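Local coordinates for protein CurM Sulfotransferase (Moorea producta, PDB 4GBM) that probably transfers a sulfonate group from the donor PAPS to an intermediate of curacin biosynthesis, as a sulfotransferase domain of that pathway, at residues Q104-I107 and K108-S112; G258-H261 and A262-L265; S209-E212 and P213-H217. The protein carries 2 engineered substitutions. All coordinates share one frame; numbering follows the deposited sequence.

Contact 1 (Q104-I107 and K108-S112); sequences QALI and KDLES
Leu106 and Leu110, one turn apart on the alpha helix 100-113, form the apolar side of this local contact: CD1 of Leu106 lies 4.2 Å from CD2 of Leu110. Branched hydrocarbon side chains suit this side, because Leu106 also touches Phe92 and Lys96 of helix 87-96, and Ile107 rests on the same Phe92. Beneath them runs the helical ladder of i to i+4 bonds. Leu106 O accepts the N-H of Leu110 at 3.1 Å, and also receives a weak, strongly bent bond from Asp109 N (122° at the hydrogen).

Glu111 stands at the border between the two sides. With CG beside its own backbone N (chi1 -65°), the extended chain runs back over the preceding turn: CG of Glu111 lies 3.3 Å from Ile107 O, and Glu111 OE2 3.7 Å from Ile107 CG2. Met72 and Gln76 of helix 72-78 touch this glutamate as well, a mixed setting that suits an aliphatic stem with a polar end.

The solvent side is looser. Asp109 and Lys108, both charged, belong on this exposed surface. Gln104, partly exposed and touching Gln89 of helix 87-96, is extended, CG anti to its N (chi1 -178°), and Lys108 runs beside it in the same direction. Their meeting is one of van der Waals contact, the amide NE2 of Gln104 lying 3.8 Å from the methylene CE of Lys108.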
ATOM      1  N   GLN A 104       8.392   4.898  20.771  1.00 20.73           N
ATOM      2  CA  GLN A 104       7.946   3.607  21.313  1.00 20.53           C
ATOM      3  C   GLN A 104       7.206   3.755  22.654  1.00 20.36           C
ATOM      4  O   GLN A 104       6.185   3.094  22.873  1.00 20.32           O
ATOM      5  CB  GLN A 104       9.120   2.636  21.461  1.00 22.82           C
ATOM      6  CG  GLN A 104       8.700   1.257  21.971  1.00 26.68           C
ATOM      7  CD  GLN A 104       9.868   0.377  22.379  1.00 32.93           C
ATOM      8  OE1 GLN A 104      10.799   0.818  23.059  1.00 34.63           O
ATOM      9  NE2 GLN A 104       9.813  -0.883  21.978  1.00 33.57           N
ATOM     10  N   ALA A 105       7.719   4.623  23.527  1.00 20.15           N
ATOM     11  CA  ALA A 105       7.106   4.885  24.835  1.00 19.65           C
ATOM     12  C   ALA A 105       5.694   5.455  24.675  1.00 18.77           C
ATOM     13  O   ALA A 105       4.777   5.096  25.424  1.00 18.94           O
ATOM     14  CB  ALA A 105       7.983   5.825  25.661  1.00 21.52           C
ATOM     15  N   LEU A 106       5.527   6.338  23.692  1.00 17.47           N
ATOM     16  CA  LEU A 106       4.212   6.905  23.387  1.00 16.32           C
ATOM     17  C   LEU A 106       3.240   5.821  22.910  1.00 15.67           C
ATOM     18  O   LEU A 106       2.107   5.733  23.394  1.00 15.57           O
ATOM     19  CB  LEU A 106       4.333   8.021  22.343  1.00 15.82           C
ATOM     20  CG  LEU A 106       3.040   8.625  21.773  1.00 15.89           C
ATOM     21  CD1 LEU A 106       2.158   9.212  22.873  1.00 18.55           C
ATOM     22  CD2 LEU A 106       3.369   9.681  20.718  1.00 16.04           C
ATOM     23  N   ILE A 107       3.683   4.997  21.962  1.00 15.31           N
ATOM     24  CA  ILE A 107       2.851   3.907  21.447  1.00 14.80           C
ATOM     25  C   ILE A 107       2.447   2.935  22.563  1.00 15.38           C
ATOM     26  O   ILE A 107       1.291   2.511  22.642  1.00 15.12           O
ATOM     27  CB  ILE A 107       3.531   3.184  20.256  1.00 14.41           C
ATOM     28  CG1 ILE A 107       3.578   4.134  19.054  1.00 14.01           C
ATOM     29  CG2 ILE A 107       2.776   1.905  19.889  1.00 16.28           C
ATOM     30  CD1 ILE A 107       4.614   3.771  18.003  1.00 13.59           C
ATOM     31  N   LYS A 108       3.383   2.623  23.455  1.00 16.80           N
ATOM     32  CA  LYS A 108       3.079   1.746  24.581  1.00 17.00           C
ATOM     33  C   LYS A 108       2.016   2.348  25.502  1.00 17.60           C
ATOM     34  O   LYS A 108       1.219   1.617  26.094  1.00 17.62           O
ATOM     35  CB  LYS A 108       4.343   1.399  25.367  1.00 18.85           C
ATOM     36  CG  LYS A 108       5.257   0.426  24.641  1.00 21.87           C
ATOM     37  CD  LYS A 108       6.332  -0.123  25.554  1.00 26.67           C
ATOM     38  CE  LYS A 108       7.249  -1.076  24.801  1.00 28.74           C
ATOM     39  NZ  LYS A 108       6.488  -2.180  24.142  1.00 31.19           N
ATOM     40  N   ASP A 109       2.001   3.675  25.612  1.00 17.03           N
ATOM     41  CA  ASP A 109       0.997   4.345  26.436  1.00 17.18           C
ATOM     42  C   ASP A 109      -0.388   4.224  25.799  1.00 16.40           C
ATOM     43  O   ASP A 109      -1.386   4.024  26.500  1.00 17.38           O
ATOM     44  CB  ASP A 109       1.358   5.811  26.658  1.00 17.33           C
ATOM     45  CG  ASP A 109       0.578   6.424  27.802  1.00 18.93           C
ATOM     46  OD1 ASP A 109       1.008   6.267  28.961  1.00 21.29           O
ATOM     47  OD2 ASP A 109      -0.471   7.051  27.543  1.00 19.32           O
ATOM     48  N   LEU A 110      -0.441   4.335  24.473  1.00 15.64           N
ATOM     49  CA  LEU A 110      -1.696   4.181  23.738  1.00 15.37           C
ATOM     50  C   LEU A 110      -2.212   2.755  23.888  1.00 16.12           C
ATOM     51  O   LEU A 110      -3.416   2.536  24.006  1.00 16.40           O
ATOM     52  CB  LEU A 110      -1.514   4.523  22.250  1.00 14.05           C
ATOM     53  CG  LEU A 110      -0.843   5.851  21.878  1.00 16.26           C
ATOM     54  CD1 LEU A 110      -0.841   6.045  20.358  1.00 13.95           C
ATOM     55  CD2 LEU A 110      -1.488   7.048  22.593  1.00 15.57           C
ATOM     56  N   GLU A 111      -1.289   1.795  23.886  1.00 16.52           N
ATOM     57  CA  GLU A 111      -1.628   0.384  24.082  1.00 17.19           C
ATOM     58  C   GLU A 111      -2.118   0.109  25.506  1.00 18.53           C
ATOM     59  O   GLU A 111      -3.078  -0.642  25.701  1.00 19.74           O
ATOM     60  CB  GLU A 111      -0.431  -0.509  23.739  1.00 18.18           C
ATOM     61  CG  GLU A 111      -0.029  -0.442  22.258  1.00 17.98           C
ATOM     62  CD  GLU A 111       1.309  -1.107  21.958  1.00 19.90           C
ATOM     63  OE1 GLU A 111       2.138  -1.244  22.887  1.00 22.54           O
ATOM     64  OE2 GLU A 111       1.532  -1.486  20.782  1.00 22.53           O
ATOM     65  N   SER A 112      -1.464   0.726  26.490  1.00 19.11           N
ATOM     66  CA  SER A 112      -1.828   0.525  27.892  0.50 21.07           C
ATOM     67  C   SER A 112      -3.225   1.064  28.199  1.00 20.69           C
ATOM     68  O   SER A 112      -3.987   0.435  28.944  1.00 21.78           O
ATOM     69  CB  SER A 112      -0.781   1.140  28.828  0.50 22.01           C
ATOM     70  OG  SER A 112      -0.794   2.554  28.758  0.50 23.73           O
TER

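Contact 2 (G258-H261 and A262-L265); sequences GGVH and AASL. Engineered in segment 262-265: Ala262 (natural residue Gln), Ala263 (natural residue Lys). With ZN (zinc ion), chain C.
The imidazole of His261 meets the two methyls of Leu265 in a run of overlapping beta turns, residues 260 to 265, within the loop between helices 228-239 and 297-305. Over one face comes Leu265 CD1, 4.1 Å from the ring centroid and 29° off the normal, an off-centre CH-pi contact; CD2 approaches obliquely, 3.5 Å from CE1 of His261. At the ring edge NE2 binds a zinc ion at 2.1 Å, and Asp269 supplies another ligand. Histidine suits the place, offering a metal-binding nitrogen on a flat group that a methyl can cover. With CG anti to the backbone N (chi1 169°), the ring swings round toward Leu265, which in turn packs on Tyr83 and Pro270. Were Leu265 an alanine, the face would lose its methyl cover, a gap would probably open beside it, and the ring would probably be freer to tilt about its zinc bond.

The backbone holds the turn. Ala263 N donates to Val260 O at 3.1 Å, and a weak bond joins Ser264 N to His261 O. Ala262 and Ala263 are engineered; the CB of Ala263 lies 3.3 Å from Val260 O, while the CB of Ala262 meets CG1 of Val260 at a looser 4.3 Å. One water links Gly258 and Val260 to Ser264: it lies within bonding distance of Gly258 O, Val260 O and Ser264 OG, and must share its two protons among them. Ser264 OG, also bonded to Met256 O, is 2.8 Å from that water.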
ATOM      1  N   GLY A 258      14.974   5.624   5.043  1.00 21.12           N
ATOM      2  CA  GLY A 258      16.362   5.632   5.507  1.00 22.43           C
ATOM      3  C   GLY A 258      16.573   4.889   6.812  1.00 23.09           C
ATOM      4  O   GLY A 258      15.626   4.355   7.394  1.00 23.96           O
ATOM      5  N   GLY A 259      17.824   4.864   7.268  1.00 22.69           N
ATOM      6  CA  GLY A 259      18.199   4.169   8.497  1.00 22.67           C
ATOM      7  C   GLY A 259      18.198   2.661   8.326  1.00 21.08           C
ATOM      8  O   GLY A 259      18.568   2.150   7.267  1.00 19.32           O
ATOM      9  N   VAL A 260      17.787   1.955   9.375  1.00 21.01           N
ATOM     10  CA  VAL A 260      17.724   0.493   9.338  1.00 20.16           C
ATOM     11  C   VAL A 260      16.669   0.066   8.321  1.00 18.24           C
ATOM     12  O   VAL A 260      15.488   0.394   8.454  1.00 17.98           O
ATOM     13  CB  VAL A 260      17.443  -0.109  10.738  1.00 20.19           C
ATOM     14  CG1 VAL A 260      17.170  -1.609  10.656  1.00 20.66           C
ATOM     15  CG2 VAL A 260      18.621   0.165  11.689  1.00 21.54           C
ATOM     16  N   HIS A 261      17.125  -0.650   7.297  1.00 17.15           N
ATOM     17  CA  HIS A 261      16.285  -1.086   6.192  1.00 15.50           C
ATOM     18  C   HIS A 261      15.090  -1.929   6.662  1.00 15.99           C
ATOM     19  O   HIS A 261      13.958  -1.701   6.218  1.00 15.85           O
ATOM     20  CB  HIS A 261      17.166  -1.817   5.176  1.00 14.80           C
ATOM     21  CG  HIS A 261      16.413  -2.554   4.116  1.00 13.61           C
ATOM     22  ND1 HIS A 261      16.398  -3.929   4.045  1.00 15.29           N
ATOM     23  CD2 HIS A 261      15.679  -2.114   3.067  1.00 13.36           C
ATOM     24  CE1 HIS A 261      15.684  -4.308   3.001  1.00 14.38           C
ATOM     25  NE2 HIS A 261      15.233  -3.226   2.397  1.00 13.02           N
ATOM     26  N   ALA A 262      15.335  -2.863   7.586  1.00 15.28           N
ATOM     27  CA  ALA A 262      14.286  -3.752   8.089  1.00 16.17           C
ATOM     28  C   ALA A 262      13.152  -3.009   8.806  1.00 16.09           C
ATOM     29  O   ALA A 262      12.045  -3.526   8.908  1.00 17.06           O
ATOM     30  CB  ALA A 262      14.876  -4.830   8.992  1.00 16.73           C
ATOM     31  N   ALA A 263      13.430  -1.792   9.267  1.00 17.02           N
ATOM     32  CA  ALA A 263      12.449  -1.007  10.024  1.00 18.54           C
ATOM     33  C   ALA A 263      11.261  -0.508   9.190  1.00 18.43           C
ATOM     34  O   ALA A 263      10.162  -0.349   9.724  1.00 20.20           O
ATOM     35  CB  ALA A 263      13.130   0.157  10.745  1.00 19.36           C
ATOM     36  N   SER A 264      11.466  -0.278   7.896  1.00 18.61           N
ATOM     37  CA  SER A 264      10.375   0.206   7.035  1.00 18.52           C
ATOM     38  C   SER A 264       9.666  -0.927   6.298  1.00 18.09           C
ATOM     39  O   SER A 264       8.740  -0.686   5.523  1.00 17.22           O
ATOM     40  CB  SER A 264      10.874   1.268   6.049  1.00 20.07           C
ATOM     41  OG  SER A 264      11.156   2.478   6.731  1.00 24.83           O
ATOM     42  N   LEU A 265      10.109  -2.158   6.541  1.00 17.36           N
ATOM     43  CA  LEU A 265       9.544  -3.331   5.878  1.00 17.06           C
ATOM     44  C   LEU A 265       8.584  -4.046   6.809  1.00 17.31           C
ATOM     45  O   LEU A 265       8.723  -3.969   8.031  1.00 18.29           O
ATOM     46  CB  LEU A 265      10.657  -4.288   5.441  1.00 16.90           C
ATOM     47  CG  LEU A 265      11.301  -4.119   4.064  1.00 18.09           C
ATOM     48  CD1 LEU A 265      11.811  -2.694   3.800  1.00 19.64           C
ATOM     49  CD2 LEU A 265      12.431  -5.137   3.936  1.00 17.54           C
TER
HETATM   50 ZN    ZN C 402      14.441  -3.184   0.435  1.00 11.03          ZN
HETATM   51  O   HOH W   1      13.943   2.068   7.010  1.00 35.74           O

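Contact 3 (S209-E212 and P213-H217); sequences SQLE and PERQH
Arg215 reaches back to Glu212 across a type I beta turn, residues 212 to 215, whose closing bond runs from Arg215 N to Glu212 O at 3.0 Å. Pro213 suits the second position, its ring fixing the phi that the turn needs, and the chain then enters strand 216-220, an edge strand of the parallel sheet.

Along the arginine, CB sits 3.8 Å from Glu212 O. A bend at chi3 (-66°) then turns the guanidinium so that its NE, NH1 edge faces the glutamate. NE and NH1 both donate to the same oxygen, Glu212 OE1, completing a salt bridge. The two planes stand 80° apart; Arg215 NH1 reaches Glu212 OE1 on the syn side at 3.2 Å, whereas NE comes from above the carboxylate plane, and OE1 lies nearly in the guanidinium plane. NH1 also lies against Leu211 CD2 and forms a salt bridge with Glu151, while NH2 donates to Ser157 O. A buried arginine is thus satisfied by two acids and a carbonyl.

Gln216 adds an amide to the turn: its NE2, bonded also to Leu208 O, gives a weak bond to Glu212 O at 3.3 Å.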
ATOM      1  N   SER A 209     -16.873  -1.001  -6.657  1.00 10.75           N
ATOM      2  CA  SER A 209     -18.093  -0.965  -7.463  1.00 11.46           C
ATOM      3  C   SER A 209     -19.253  -0.307  -6.713  1.00 11.30           C
ATOM      4  O   SER A 209     -20.190   0.200  -7.333  1.00 11.62           O
ATOM      5  CB  SER A 209     -18.488  -2.367  -7.935  1.00 12.56           C
ATOM      6  OG  SER A 209     -19.062  -3.128  -6.888  1.00 15.32           O
ATOM      7  N   GLN A 210     -19.167  -0.309  -5.384  1.00 10.92           N
ATOM      8  CA  GLN A 210     -20.206   0.262  -4.520  1.00 11.40           C
ATOM      9  C   GLN A 210     -19.982   1.737  -4.180  1.00 11.82           C
ATOM     10  O   GLN A 210     -20.847   2.368  -3.572  1.00 13.37           O
ATOM     11  CB  GLN A 210     -20.301  -0.530  -3.210  1.00 12.87           C
ATOM     12  CG  GLN A 210     -20.642  -1.998  -3.377  1.00 13.68           C
ATOM     13  CD  GLN A 210     -21.231  -2.609  -2.115  1.00 17.23           C
ATOM     14  OE1 GLN A 210     -21.599  -1.900  -1.171  1.00 20.86           O
ATOM     15  NE2 GLN A 210     -21.342  -3.928  -2.104  1.00 19.18           N
ATOM     16  N   LEU A 211     -18.822   2.277  -4.548  1.00 11.21           N
ATOM     17  CA  LEU A 211     -18.482   3.657  -4.177  1.00 11.70           C
ATOM     18  C   LEU A 211     -18.621   4.619  -5.347  1.00 12.14           C
ATOM     19  O   LEU A 211     -18.560   4.212  -6.510  1.00 12.83           O
ATOM     20  CB  LEU A 211     -17.062   3.738  -3.595  1.00 12.72           C
ATOM     21  CG  LEU A 211     -16.758   2.813  -2.408  1.00 14.00           C
ATOM     22  CD1 LEU A 211     -15.388   3.121  -1.826  1.00 16.74           C
ATOM     23  CD2 LEU A 211     -17.812   2.935  -1.324  1.00 14.45           C
ATOM     24  N   GLU A 212     -18.795   5.902  -5.038  1.00 13.32           N
ATOM     25  CA  GLU A 212     -18.901   6.920  -6.077  1.00 14.84           C
ATOM     26  C   GLU A 212     -17.685   6.871  -7.003  1.00 13.91           C
ATOM     27  O   GLU A 212     -16.549   6.777  -6.526  1.00 12.83           O
ATOM     28  CB  GLU A 212     -19.007   8.315  -5.462  1.00 15.81           C
ATOM     29  CG  GLU A 212     -20.290   8.579  -4.691  1.00 21.44           C
ATOM     30  CD  GLU A 212     -20.191   8.265  -3.199  1.00 27.12           C
ATOM     31  OE1 GLU A 212     -19.388   7.391  -2.789  1.00 24.17           O
ATOM     32  OE2 GLU A 212     -20.945   8.897  -2.430  1.00 29.84           O
ATOM     33  N   PRO A 213     -17.912   6.928  -8.331  1.00 14.57           N
ATOM     34  CA  PRO A 213     -16.779   7.006  -9.260  1.00 14.26           C
ATOM     35  C   PRO A 213     -15.845   8.164  -8.908  1.00 13.99           C
ATOM     36  O   PRO A 213     -14.629   8.094  -9.149  1.00 13.12           O
ATOM     37  CB  PRO A 213     -17.454   7.263 -10.610  1.00 16.13           C
ATOM     38  CG  PRO A 213     -18.780   6.601 -10.480  1.00 17.72           C
ATOM     39  CD  PRO A 213     -19.197   6.756  -9.042  1.00 15.92           C
ATOM     40  N   GLU A 214     -16.414   9.206  -8.311  1.00 14.80           N
ATOM     41  CA  GLU A 214     -15.670  10.413  -7.986  1.00 13.82           C
ATOM     42  C   GLU A 214     -14.679  10.235  -6.826  1.00 14.04           C
ATOM     43  O   GLU A 214     -13.821  11.092  -6.604  1.00 14.62           O
ATOM     44  CB  GLU A 214     -16.646  11.568  -7.713  1.00 15.86           C
ATOM     45  CG  GLU A 214     -17.491  12.001  -8.932  1.00 19.03           C
ATOM     46  CD  GLU A 214     -18.684  11.086  -9.246  1.00 23.97           C
ATOM     47  OE1 GLU A 214     -19.289  11.270 -10.325  1.00 28.81           O
ATOM     48  OE2 GLU A 214     -19.030  10.199  -8.433  1.00 21.61           O
ATOM     49  N   ARG A 215     -14.775   9.115  -6.108  1.00 12.21           N
ATOM     50  CA  ARG A 215     -13.866   8.834  -4.981  1.00 11.57           C
ATOM     51  C   ARG A 215     -12.808   7.763  -5.271  1.00 10.33           C
ATOM     52  O   ARG A 215     -12.123   7.288  -4.357  1.00 10.77           O
ATOM     53  CB  ARG A 215     -14.669   8.463  -3.726  1.00 12.11           C
ATOM     54  CG  ARG A 215     -15.431   9.648  -3.146  1.00 14.11           C
ATOM     55  CD  ARG A 215     -15.757   9.438  -1.670  1.00 17.85           C
ATOM     56  NE  ARG A 215     -16.702   8.349  -1.422  1.00 16.02           N
ATOM     57  CZ  ARG A 215     -16.518   7.342  -0.565  1.00 15.64           C
ATOM     58  NH1 ARG A 215     -17.468   6.426  -0.418  1.00 15.53           N
ATOM     59  NH2 ARG A 215     -15.404   7.238   0.152  1.00 13.35           N
ATOM     60  N   GLN A 216     -12.676   7.392  -6.541  1.00  9.70           N
ATOM     61  CA  GLN A 216     -11.735   6.346  -6.935  1.00  9.25           C
ATOM     62  C   GLN A 216     -10.981   6.693  -8.207  1.00  9.25           C
ATOM     63  O   GLN A 216     -11.501   7.381  -9.095  1.00  9.64           O
ATOM     64  CB  GLN A 216     -12.448   5.002  -7.092  1.00  9.22           C
ATOM     65  CG  GLN A 216     -13.642   5.047  -8.036  1.00 10.31           C
ATOM     66  CD  GLN A 216     -14.412   3.758  -8.023  1.00 11.09           C
ATOM     67  OE1 GLN A 216     -13.964   2.743  -8.560  1.00 10.73           O
ATOM     68  NE2 GLN A 216     -15.581   3.782  -7.399  1.00 11.48           N
ATOM     69  N   HIS A 217      -9.741   6.213  -8.281  1.00  8.86           N
ATOM     70  CA  HIS A 217      -8.862   6.524  -9.398  1.00  8.89           C
ATOM     71  C   HIS A 217      -7.918   5.358  -9.617  1.00  8.62           C
ATOM     72  O   HIS A 217      -7.235   4.940  -8.686  1.00  8.91           O
ATOM     73  CB  HIS A 217      -8.056   7.778  -9.039  1.00  9.68           C
ATOM     74  CG  HIS A 217      -7.178   8.288 -10.136  1.00  9.57           C
ATOM     75  ND1 HIS A 217      -7.650   9.078 -11.162  1.00 14.61           N
ATOM     76  CD2 HIS A 217      -5.846   8.154 -10.343  1.00 11.81           C
ATOM     77  CE1 HIS A 217      -6.647   9.394 -11.965  1.00 16.57           C
ATOM     78  NE2 HIS A 217      -5.544   8.842 -11.493  1.00 14.98           N
TER

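Along the chain come contacts 1, 3 and 2. Contact 1 lies on helix 100-113 at the periphery. Contact 3 leads from the loop after helix 189-208 into strand 216-220, an edge strand of the five-stranded parallel sheet, and contact 2 lies in the loop between helices 228-239 and 297-305. Centre to centre, contacts 1 and 2 are about 21 Å apart, with helix 87-96 touching both; contact 3 is about 36 Å from contact 1 and 34 Å from contact 2, across the chain's centre from the latter. The side chain of Leu265 is about 9 Å from bound adenosine-3'-5'-diphosphate. No two contacts touch, nearest atoms being about 11 Å or more apart: separate local elements around one core.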